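Local atomic coordinates of coclaurine N-methyltransferase (Coptis japonica, PDB entry 6GKV), a protein that transfers a methyl group from S-adenosyl-L-methionine to the ring nitrogen of coclaurine and probably related tetrahydroisoquinolines in alkaloid biosynthesis. Residues R149-T154 / N174-L179; E117-Q122 / L222-H227; A33-W38 / Y235-L240. All blocks are in the same frame, centred on the assembly; numbering follows the deposited sequence.

Interaction 1: residues R149-T154 / N174-L179; sequences RVTAVT and NVEVKL
A152 and V177 sit side by side where strand 149-154 pairs in parallel with strand 176-179, the outermost strand at this end of the seven-stranded sheet. Four backbone hydrogen bonds zip the two together. E176 N opens the row at V150 O, 3.1 Å away and the most bent of the set (148° at the hydrogen). A152 then uses both its polar atoms: its N gives to E176 O at 2.8 Å, and its O takes K178 N, also at 2.8 Å and almost straight. T154 N to K178 O closes the run at 3.0 Å. Helix 157-168 links the two strands, making a beta-alpha-beta unit of the Rossmann-like methyltransferase fold. On the face carrying A152, T154 and V177, this helix packs against V177 while helix 136-143 takes V150 and A152. V150 CG2 lies between the backbone N and the carbonyl carbon, a crowded position that turns it onto V175 CG2 at 3.7 Å. On the other face, which carries T151, E176 and K178, T151 CG2, anti to its own N, meets the carboxylate end of E176 and the aliphatic chain of K178. That lysine bends at its last torsion to bring NZ to E176 OE2, a salt bridge within one strand whose 2.5 Å is doubtfully short. At the C-terminal end, T154 touches Q159, one of the residues that bind S-adenosyl-L-homocysteine.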
loop_
_atom_site.group_PDB
_atom_site.type_symbol
_atom_site.label_atom_id
_atom_site.label_comp_id
_atom_site.label_asym_id
_atom_site.label_seq_id
_atom_site.Cartn_x
_atom_site.Cartn_y
_atom_site.Cartn_z
ATOM N N ARG A 149 -25.658 -9.672 19.360
ATOM C CA ARG A 149 -26.810 -8.808 19.126
ATOM C C ARG A 149 -26.504 -7.978 17.889
ATOM O O ARG A 149 -25.981 -6.865 17.957
ATOM C CB ARG A 149 -27.099 -7.974 20.385
ATOM C CG ARG A 149 -27.908 -6.686 20.270
ATOM C CD ARG A 149 -27.629 -5.797 21.514
ATOM N NE ARG A 149 -26.242 -5.894 21.996
ATOM C CZ ARG A 149 -25.814 -6.685 22.988
ATOM N NH1 ARG A 149 -26.661 -7.476 23.636
ATOM N NH2 ARG A 149 -24.527 -6.700 23.324
ATOM N N VAL A 150 -26.799 -8.576 16.741
ATOM C CA VAL A 150 -26.420 -7.983 15.480
ATOM C C VAL A 150 -27.310 -6.800 15.186
ATOM O O VAL A 150 -28.518 -6.846 15.441
ATOM C CB VAL A 150 -26.486 -9.011 14.338
ATOM C CG1 VAL A 150 -25.509 -10.111 14.590
ATOM C CG2 VAL A 150 -27.870 -9.602 14.254
ATOM N N THR A 151 -26.705 -5.733 14.670
ATOM C CA THR A 151 -27.457 -4.557 14.238
ATOM C C THR A 151 -27.201 -4.217 12.765
ATOM O O THR A 151 -26.071 -3.942 12.363
ATOM C CB THR A 151 -27.117 -3.332 15.098
ATOM O OG1 THR A 151 -27.180 -3.681 16.495
ATOM C CG2 THR A 151 -28.081 -2.188 14.779
ATOM N N ALA A 152 -28.251 -4.235 11.956
ATOM C CA ALA A 152 -28.096 -3.978 10.532
ATOM C C ALA A 152 -28.480 -2.539 10.182
ATOM O O ALA A 152 -29.478 -2.038 10.670
ATOM C CB ALA A 152 -28.929 -4.965 9.736
ATOM N N VAL A 153 -27.694 -1.866 9.346
ATOM C CA VAL A 153 -28.051 -0.500 8.956
ATOM C C VAL A 153 -28.211 -0.316 7.448
ATOM O O VAL A 153 -27.295 -0.592 6.683
ATOM C CB VAL A 153 -27.016 0.517 9.444
ATOM C CG1 VAL A 153 -27.478 1.917 9.094
ATOM C CG2 VAL A 153 -26.824 0.390 10.930
ATOM N N THR A 154 -29.376 0.182 7.042
ATOM C CA THR A 154 -29.711 0.358 5.632
ATOM C C THR A 154 -30.451 1.663 5.389
ATOM O O THR A 154 -31.144 2.130 6.267
ATOM C CB THR A 154 -30.603 -0.767 5.128
ATOM O OG1 THR A 154 -30.088 -2.022 5.575
ATOM C CG2 THR A 154 -30.608 -0.763 3.647
ATOM N N ASN A 174 -31.581 -11.859 18.194
ATOM C CA ASN A 174 -30.495 -10.895 18.051
ATOM C C ASN A 174 -30.723 -9.749 17.088
ATOM O O ASN A 174 -30.310 -8.617 17.355
ATOM C CB ASN A 174 -29.245 -11.634 17.613
ATOM C CG ASN A 174 -29.202 -13.038 18.138
ATOM O OD1 ASN A 174 -29.003 -13.981 17.375
ATOM N ND2 ASN A 174 -29.377 -13.194 19.452
ATOM N N VAL A 175 -31.363 -10.042 15.964
ATOM C CA VAL A 175 -31.381 -9.094 14.865
ATOM C C VAL A 175 -32.190 -7.854 15.175
ATOM O O VAL A 175 -33.341 -7.930 15.586
ATOM C CB VAL A 175 -31.936 -9.713 13.585
ATOM C CG1 VAL A 175 -31.848 -8.701 12.454
ATOM C CG2 VAL A 175 -31.177 -10.977 13.246
ATOM N N GLU A 176 -31.550 -6.716 14.956
ATOM C CA GLU A 176 -32.177 -5.413 15.018
ATOM C C GLU A 176 -31.786 -4.648 13.749
ATOM O O GLU A 176 -30.627 -4.714 13.330
ATOM C CB GLU A 176 -31.732 -4.683 16.280
ATOM C CG GLU A 176 -31.872 -3.184 16.227
ATOM C CD GLU A 176 -31.245 -2.516 17.431
ATOM O OE1 GLU A 176 -30.955 -3.223 18.419
ATOM O OE2 GLU A 176 -31.040 -1.287 17.388
ATOM N N VAL A 177 -32.734 -3.956 13.116
ATOM C CA VAL A 177 -32.432 -3.250 11.870
ATOM C C VAL A 177 -32.832 -1.779 11.894
ATOM O O VAL A 177 -33.958 -1.436 12.266
ATOM C CB VAL A 177 -33.129 -3.905 10.668
ATOM C CG1 VAL A 177 -32.640 -3.277 9.368
ATOM C CG2 VAL A 177 -32.893 -5.401 10.664
ATOM N N LYS A 178 -31.914 -0.914 11.472
ATOM C CA LYS A 178 -32.129 0.534 11.496
ATOM C C LYS A 178 -32.152 1.128 10.090
ATOM O O LYS A 178 -31.279 0.816 9.278
ATOM C CB LYS A 178 -31.030 1.235 12.311
ATOM C CG LYS A 178 -30.756 0.660 13.689
ATOM C CD LYS A 178 -29.795 1.572 14.461
ATOM C CE LYS A 178 -29.738 1.227 15.947
ATOM N NZ LYS A 178 -31.096 1.073 16.549
ATOM N N LEU A 179 -33.118 2.003 9.807
ATOM C CA LEU A 179 -33.151 2.663 8.504
ATOM C C LEU A 179 -32.507 4.057 8.561
ATOM O O LEU A 179 -33.065 4.981 9.159
ATOM C CB LEU A 179 -34.584 2.754 7.991
ATOM C CG LEU A 179 -34.787 3.046 6.502
ATOM C CD1 LEU A 179 -34.558 1.804 5.634
ATOM C CD2 LEU A 179 -36.171 3.610 6.304
#

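Interaction 2: residues E117-Q122 / L222-H227; sequences ERAQIQ and LLFLEH
The F224 ring is met at a slant by two neighbouring residues at the end of helix 104-118: the CB atoms of R118 and A119. R118 CB comes to the far part of the ring, 3.7 Å from F224 CE1, whereas the A119 methyl rests at its root, 3.6 Å from F224 CB and 3.9 Å from F224 CG. H346, on the adjacent strand 342-350, meets the same ring edge-to-face. F224 holds its CG anti to the backbone N (chi1 176°), and the ring reaches past A119 as far as R118. The rest of R118 runs on, extended from CG to NE, and its charged end is engaged elsewhere: NH1 hydrogen-bonds H346 ND1, and the group makes a cation-pi contact with W277. H346 thus touches both sides of the contact, holding the arginine and the phenylalanine in one cluster.

Two residues earlier on the same side of the strand, L222 sends CD1 along an extended side chain to the carbonyl of A119, 3.8 Å from its O, and to the amide oxygen of Q120, 3.7 Å from OE1. These are van der Waals contacts, and no hydrogen bond joins the two segments. The A119 carbonyl is nevertheless satisfied, taking a hydrogen bond from R193 NE of the neighbouring strand 191-197.

Q120 leaves helical geometry with a positive phi of 57°, and Q120 N keeps a weak 3.1 Å bond back to E117 O. While L222 and F224 point at this helix end, L223 faces the other way, onto helix 206-215. The arrangement is a helix closed by a Schellman motif and seated on an inner strand of an alpha/beta/alpha sandwich, here the Rossmann-like methyltransferase fold.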
loop_
_atom_site.group_PDB
_atom_site.type_symbol
_atom_site.label_atom_id
_atom_site.label_comp_id
_atom_site.label_asym_id
_atom_site.label_seq_id
_atom_site.Cartn_x
_atom_site.Cartn_y
_atom_site.Cartn_z
ATOM N N GLU A 117 -14.354 -15.273 10.654
ATOM C CA GLU A 117 -12.991 -15.659 10.969
ATOM C C GLU A 117 -12.105 -14.420 11.016
ATOM O O GLU A 117 -11.449 -14.152 12.030
ATOM C CB GLU A 117 -12.489 -16.662 9.927
ATOM C CG GLU A 117 -11.096 -17.232 10.122
ATOM C CD GLU A 117 -10.777 -18.286 9.057
ATOM O OE1 GLU A 117 -11.723 -18.956 8.578
ATOM O OE2 GLU A 117 -9.593 -18.433 8.681
ATOM N N ARG A 118 -12.122 -13.642 9.935
ATOM C CA ARG A 118 -11.186 -12.532 9.798
ATOM C C ARG A 118 -11.548 -11.329 10.682
ATOM O O ARG A 118 -10.677 -10.561 11.095
ATOM C CB ARG A 118 -11.083 -12.126 8.323
ATOM C CG ARG A 118 -10.439 -13.217 7.472
ATOM C CD ARG A 118 -10.015 -12.716 6.098
ATOM N NE ARG A 118 -9.160 -13.697 5.441
ATOM C CZ ARG A 118 -8.839 -13.686 4.153
ATOM N NH1 ARG A 118 -9.306 -12.741 3.346
ATOM N NH2 ARG A 118 -8.043 -14.621 3.674
ATOM N N ALA A 119 -12.830 -11.173 10.987
ATOM C CA ALA A 119 -13.250 -10.133 11.914
ATOM C C ALA A 119 -13.222 -10.655 13.353
ATOM O O ALA A 119 -13.393 -9.887 14.301
ATOM C CB ALA A 119 -14.635 -9.622 11.555
ATOM N N GLN A 120 -12.999 -11.963 13.494
ATOM C CA GLN A 120 -12.861 -12.633 14.791
ATOM C C GLN A 120 -14.079 -12.412 15.671
ATOM O O GLN A 120 -13.958 -12.076 16.855
ATOM C CB GLN A 120 -11.596 -12.169 15.521
ATOM C CG GLN A 120 -10.287 -12.593 14.869
ATOM C CD GLN A 120 -9.123 -11.753 15.349
ATOM O OE1 GLN A 120 -9.286 -10.905 16.216
ATOM N NE2 GLN A 120 -7.945 -11.975 14.781
ATOM N N ILE A 121 -15.254 -12.577 15.068
ATOM C CA ILE A 121 -16.497 -12.556 15.813
ATOM C C ILE A 121 -16.422 -13.688 16.833
ATOM O O ILE A 121 -15.811 -14.732 16.576
ATOM C CB ILE A 121 -17.733 -12.717 14.893
ATOM N N GLN A 122 -17.015 -13.460 18.000
ATOM C CA GLN A 122 -17.024 -14.439 19.081
ATOM C C GLN A 122 -18.357 -14.356 19.802
ATOM O O GLN A 122 -18.932 -13.275 19.881
ATOM C CB GLN A 122 -15.875 -14.193 20.058
ATOM C CG GLN A 122 -14.537 -14.731 19.599
ATOM C CD GLN A 122 -13.492 -14.649 20.693
ATOM O OE1 GLN A 122 -13.405 -13.649 21.412
ATOM N NE2 GLN A 122 -12.711 -15.716 20.849
ATOM N N LEU A 222 -13.214 -4.086 16.712
ATOM C CA LEU A 222 -12.599 -4.132 15.387
ATOM C C LEU A 222 -13.539 -3.641 14.307
ATOM O O LEU A 222 -14.760 -3.645 14.468
ATOM C CB LEU A 222 -12.132 -5.551 15.053
ATOM C CG LEU A 222 -11.236 -6.163 16.130
ATOM C CD1 LEU A 222 -10.729 -7.532 15.743
ATOM C CD2 LEU A 222 -10.082 -5.220 16.439
ATOM N N LEU A 223 -12.935 -3.190 13.215
ATOM C CA LEU A 223 -13.625 -2.846 11.987
ATOM C C LEU A 223 -13.160 -3.789 10.876
ATOM O O LEU A 223 -11.972 -3.815 10.550
ATOM C CB LEU A 223 -13.340 -1.395 11.585
ATOM C CG LEU A 223 -13.836 -1.060 10.173
ATOM C CD1 LEU A 223 -15.338 -1.237 10.108
ATOM C CD2 LEU A 223 -13.434 0.352 9.719
ATOM N N PHE A 224 -14.075 -4.574 10.309
ATOM C CA PHE A 224 -13.713 -5.412 9.165
ATOM C C PHE A 224 -14.330 -4.877 7.861
ATOM O O PHE A 224 -15.547 -4.636 7.772
ATOM C CB PHE A 224 -14.137 -6.856 9.377
ATOM C CG PHE A 224 -13.869 -7.731 8.177
ATOM C CD1 PHE A 224 -12.578 -8.164 7.889
ATOM C CD2 PHE A 224 -14.892 -8.095 7.323
ATOM C CE1 PHE A 224 -12.325 -8.958 6.778
ATOM C CE2 PHE A 224 -14.642 -8.885 6.206
ATOM C CZ PHE A 224 -13.355 -9.318 5.935
ATOM N N LEU A 225 -13.484 -4.707 6.849
ATOM C CA LEU A 225 -13.902 -4.128 5.571
ATOM C C LEU A 225 -13.634 -5.018 4.361
ATOM O O LEU A 225 -12.548 -5.541 4.207
ATOM C CB LEU A 225 -13.192 -2.797 5.352
ATOM C CG LEU A 225 -13.378 -2.172 3.972
ATOM C CD1 LEU A 225 -14.808 -1.764 3.824
ATOM C CD2 LEU A 225 -12.456 -0.971 3.802
ATOM N N GLU A 226 -14.630 -5.161 3.493
ATOM C CA GLU A 226 -14.419 -5.737 2.172
ATOM C C GLU A 226 -14.764 -4.707 1.091
ATOM O O GLU A 226 -15.826 -4.064 1.138
ATOM C CB GLU A 226 -15.251 -7.006 1.966
ATOM C CG GLU A 226 -15.011 -7.677 0.596
ATOM C CD GLU A 226 -15.948 -8.859 0.321
ATOM O OE1 GLU A 226 -15.691 -9.966 0.832
ATOM O OE2 GLU A 226 -16.946 -8.690 -0.405
ATOM N N HIS A 227 -13.856 -4.540 0.130
ATOM C CA HIS A 227 -14.138 -3.727 -1.034
ATOM C C HIS A 227 -13.534 -4.377 -2.246
ATOM O O HIS A 227 -12.463 -4.955 -2.164
ATOM C CB HIS A 227 -13.588 -2.319 -0.888
ATOM C CG HIS A 227 -12.106 -2.264 -0.710
ATOM N ND1 HIS A 227 -11.242 -2.038 -1.760
ATOM C CD2 HIS A 227 -11.334 -2.384 0.395
ATOM C CE1 HIS A 227 -10.000 -2.017 -1.308
ATOM N NE2 HIS A 227 -10.027 -2.223 -0.003
#

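Interaction 3: residues A33-W38 / Y235-L240; sequences ARRLQW and YHYEPL
The guanidinium of R35 is sandwiched between an aromatic ring and a methyl group. Over one face, offset toward its rim, lies the CD2-CE2 side of the Y235 ring, its CE2 3.3 Å from R35 NE, with the two planes only 19° apart. Over the opposite face L240 CD2 sits above the centre of the group, 3.4 Å from R35 CZ. The arginine gets there by setting CG anti to its backbone N (chi1 -177°) and then bending at the next two torsions, which folds the chain across Y235. In its own plane the group gives a hydrogen bond: NH2 donates to E238 O at 3.2 Å, the donor tilted well out of that carbonyl's plane. D244 adds a long, weak ion pair to the same nitrogen.

L240 CD2 does double duty. It also lies over the face of the W38 five-membered ring, 3.5 Å from its centroid, as a CH-pi contact. R35 NH1 lies over the same face of the W38 ring, toward its rim. The six-membered ring of W38 turns its edge to the face of Y235 in an offset edge-to-face pair, planes at 68°, and W38 CH2 reaches Y235 CB at 3.6 Å. The other leucine branch, L240 CD1, lies over one face of the R34 guanidinium, 3.9 Å from R34 NH1. R34 finds its charge partners outside the contact, in salt bridges to E31 and D241.

Y235 is anchored from beyond the two segments, its OH hydrogen-bonded to W342 NE1 of strand 342-350. Helix 21-39 is thereby packed against the chain leaving the short strand 235-236, whose Y235 pairs through its backbone with I258 of strand 257-258, a residue of the tetrahydroisoquinoline pocket; helix 44-58 lies against H236 next door.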
loop_
_atom_site.group_PDB
_atom_site.type_symbol
_atom_site.label_atom_id
_atom_site.label_comp_id
_atom_site.label_asym_id
_atom_site.label_seq_id
_atom_site.Cartn_x
_atom_site.Cartn_y
_atom_site.Cartn_z
ATOM N N ALA A 33 -9.288 -4.007 -21.300
ATOM C CA ALA A 33 -7.942 -3.828 -21.839
ATOM C C ALA A 33 -7.562 -2.360 -21.848
ATOM O O ALA A 33 -6.492 -1.987 -21.393
ATOM C CB ALA A 33 -7.856 -4.400 -23.248
ATOM N N ARG A 34 -8.465 -1.522 -22.343
ATOM C CA ARG A 34 -8.182 -0.099 -22.443
ATOM C C ARG A 34 -8.117 0.607 -21.083
ATOM O O ARG A 34 -7.450 1.637 -20.964
ATOM C CB ARG A 34 -9.228 0.591 -23.307
ATOM C CG ARG A 34 -9.176 0.270 -24.805
ATOM C CD ARG A 34 -10.323 0.995 -25.540
ATOM N NE ARG A 34 -10.149 2.445 -25.498
ATOM C CZ ARG A 34 -11.051 3.316 -25.051
ATOM N NH1 ARG A 34 -12.233 2.911 -24.599
ATOM N NH2 ARG A 34 -10.758 4.609 -25.061
ATOM N N ARG A 35 -8.824 0.088 -20.076
ATOM C CA ARG A 35 -8.781 0.689 -18.742
ATOM C C ARG A 35 -7.445 0.337 -18.082
ATOM O O ARG A 35 -6.796 1.192 -17.473
ATOM C CB ARG A 35 -9.952 0.223 -17.866
ATOM C CG ARG A 35 -9.973 0.891 -16.473
ATOM C CD ARG A 35 -11.122 1.861 -16.401
ATOM N NE ARG A 35 -10.688 3.219 -16.140
ATOM C CZ ARG A 35 -11.463 4.282 -16.299
ATOM N NH1 ARG A 35 -10.986 5.494 -16.039
ATOM N NH2 ARG A 35 -12.708 4.126 -16.720
ATOM N N LEU A 36 -7.022 -0.917 -18.229
ATOM C CA LEU A 36 -5.693 -1.320 -17.781
ATOM C C LEU A 36 -4.612 -0.414 -18.374
ATOM O O LEU A 36 -3.651 -0.030 -17.701
ATOM C CB LEU A 36 -5.419 -2.772 -18.156
ATOM C CG LEU A 36 -6.247 -3.802 -17.388
ATOM C CD1 LEU A 36 -5.665 -5.183 -17.629
ATOM C CD2 LEU A 36 -6.289 -3.483 -15.905
ATOM N N GLN A 37 -4.787 -0.058 -19.634
ATOM C CA GLN A 37 -3.782 0.712 -20.351
ATOM C C GLN A 37 -3.747 2.134 -19.819
ATOM O O GLN A 37 -2.694 2.755 -19.720
ATOM C CB GLN A 37 -4.083 0.696 -21.853
ATOM C CG GLN A 37 -3.157 1.526 -22.712
ATOM C CD GLN A 37 -1.814 0.871 -22.917
ATOM O OE1 GLN A 37 -1.731 -0.321 -23.230
ATOM N NE2 GLN A 37 -0.745 1.648 -22.746
ATOM N N TRP A 38 -4.924 2.637 -19.472
ATOM C CA TRP A 38 -5.089 3.974 -18.934
ATOM C C TRP A 38 -4.675 3.991 -17.464
ATOM O O TRP A 38 -4.155 4.987 -16.961
ATOM C CB TRP A 38 -6.548 4.409 -19.119
ATOM C CG TRP A 38 -6.995 5.583 -18.313
ATOM C CD1 TRP A 38 -7.117 6.872 -18.746
ATOM C CD2 TRP A 38 -7.415 5.576 -16.937
ATOM N NE1 TRP A 38 -7.570 7.672 -17.722
ATOM C CE2 TRP A 38 -7.765 6.901 -16.602
ATOM C CE3 TRP A 38 -7.498 4.581 -15.943
ATOM C CZ2 TRP A 38 -8.200 7.260 -15.320
ATOM C CZ3 TRP A 38 -7.929 4.937 -14.675
ATOM C CH2 TRP A 38 -8.266 6.264 -14.369
ATOM N N TYR A 235 -9.584 4.502 -9.126
ATOM C CA TYR A 235 -10.262 5.476 -9.988
ATOM C C TYR A 235 -11.756 5.633 -9.759
ATOM O O TYR A 235 -12.475 4.671 -9.431
ATOM C CB TYR A 235 -10.020 5.138 -11.468
ATOM C CG TYR A 235 -10.424 3.739 -11.917
ATOM C CD1 TYR A 235 -9.698 2.619 -11.528
ATOM C CD2 TYR A 235 -11.505 3.548 -12.771
ATOM C CE1 TYR A 235 -10.052 1.340 -11.956
ATOM C CE2 TYR A 235 -11.867 2.283 -13.199
ATOM C CZ TYR A 235 -11.127 1.181 -12.793
ATOM O OH TYR A 235 -11.475 -0.075 -13.216
ATOM N N HIS A 236 -12.207 6.877 -9.905
ATOM C CA HIS A 236 -13.633 7.179 -10.052
ATOM C C HIS A 236 -14.172 6.358 -11.224
ATOM O O HIS A 236 -13.512 6.287 -12.273
ATOM C CB HIS A 236 -13.877 8.667 -10.334
ATOM C CG HIS A 236 -13.632 9.582 -9.172
ATOM N ND1 HIS A 236 -14.527 9.719 -8.128
ATOM C CD2 HIS A 236 -12.637 10.472 -8.929
ATOM C CE1 HIS A 236 -14.075 10.622 -7.276
ATOM N NE2 HIS A 236 -12.928 11.097 -7.738
ATOM N N TYR A 237 -15.341 5.730 -11.082
ATOM C CA TYR A 237 -15.891 5.016 -12.244
ATOM C C TYR A 237 -16.572 6.040 -13.156
ATOM O O TYR A 237 -17.787 6.185 -13.141
ATOM C CB TYR A 237 -16.825 3.843 -11.822
ATOM C CG TYR A 237 -16.570 2.641 -12.724
ATOM C CD1 TYR A 237 -15.279 2.422 -13.166
ATOM C CD2 TYR A 237 -17.561 1.707 -13.095
ATOM C CE1 TYR A 237 -14.957 1.406 -13.990
ATOM C CE2 TYR A 237 -17.214 0.607 -13.935
ATOM C CZ TYR A 237 -15.906 0.485 -14.375
ATOM O OH TYR A 237 -15.447 -0.518 -15.207
ATOM N N GLU A 238 -15.736 6.775 -13.902
ATOM C CA GLU A 238 -16.143 7.741 -14.936
ATOM C C GLU A 238 -15.529 7.329 -16.274
ATOM O O GLU A 238 -14.423 6.823 -16.295
ATOM C CB GLU A 238 -15.682 9.168 -14.605
ATOM C CG GLU A 238 -15.942 9.647 -13.188
ATOM C CD GLU A 238 -15.146 10.907 -12.824
ATOM O OE1 GLU A 238 -14.218 11.277 -13.580
ATOM O OE2 GLU A 238 -15.449 11.525 -11.774
ATOM N N PRO A 239 -16.229 7.571 -17.402
ATOM C CA PRO A 239 -15.752 7.092 -18.718
ATOM C C PRO A 239 -14.314 7.510 -19.075
ATOM O O PRO A 239 -13.937 8.650 -18.792
ATOM C CB PRO A 239 -16.754 7.727 -19.700
ATOM C CG PRO A 239 -17.990 7.919 -18.884
ATOM C CD PRO A 239 -17.524 8.274 -17.503
ATOM N N LEU A 240 -13.542 6.600 -19.678
ATOM C CA LEU A 240 -12.200 6.929 -20.169
ATOM C C LEU A 240 -12.283 8.058 -21.154
ATOM O O LEU A 240 -11.670 9.114 -20.998
ATOM C CB LEU A 240 -11.547 5.745 -20.870
ATOM C CG LEU A 240 -11.190 4.525 -20.056
ATOM C CD1 LEU A 240 -10.850 3.382 -20.977
ATOM C CD2 LEU A 240 -10.016 4.914 -19.266
#

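In the fold
Interactions 1 and 2 belong to the same seven-stranded sheet, their centres about 17 Å apart: interaction 1 forms one outer edge, and interaction 2 packs a helix end onto strand 221-230 farther in. Interaction 3 lies off that sheet, its centre about 30 Å from interaction 2 and 37 Å from interaction 1, with the chain's centre between 1 and 3. Along the sequence the contacts enclose one another, 3 outermost and 1 innermost, and the outermost joins the N-terminal helix 21-39 to the chain just after strand 221-230. S-adenosyl-L-homocysteine is bound near the C-terminal end of strand 149-154, beside T154, and the alkaloid pocket lies toward interaction 3.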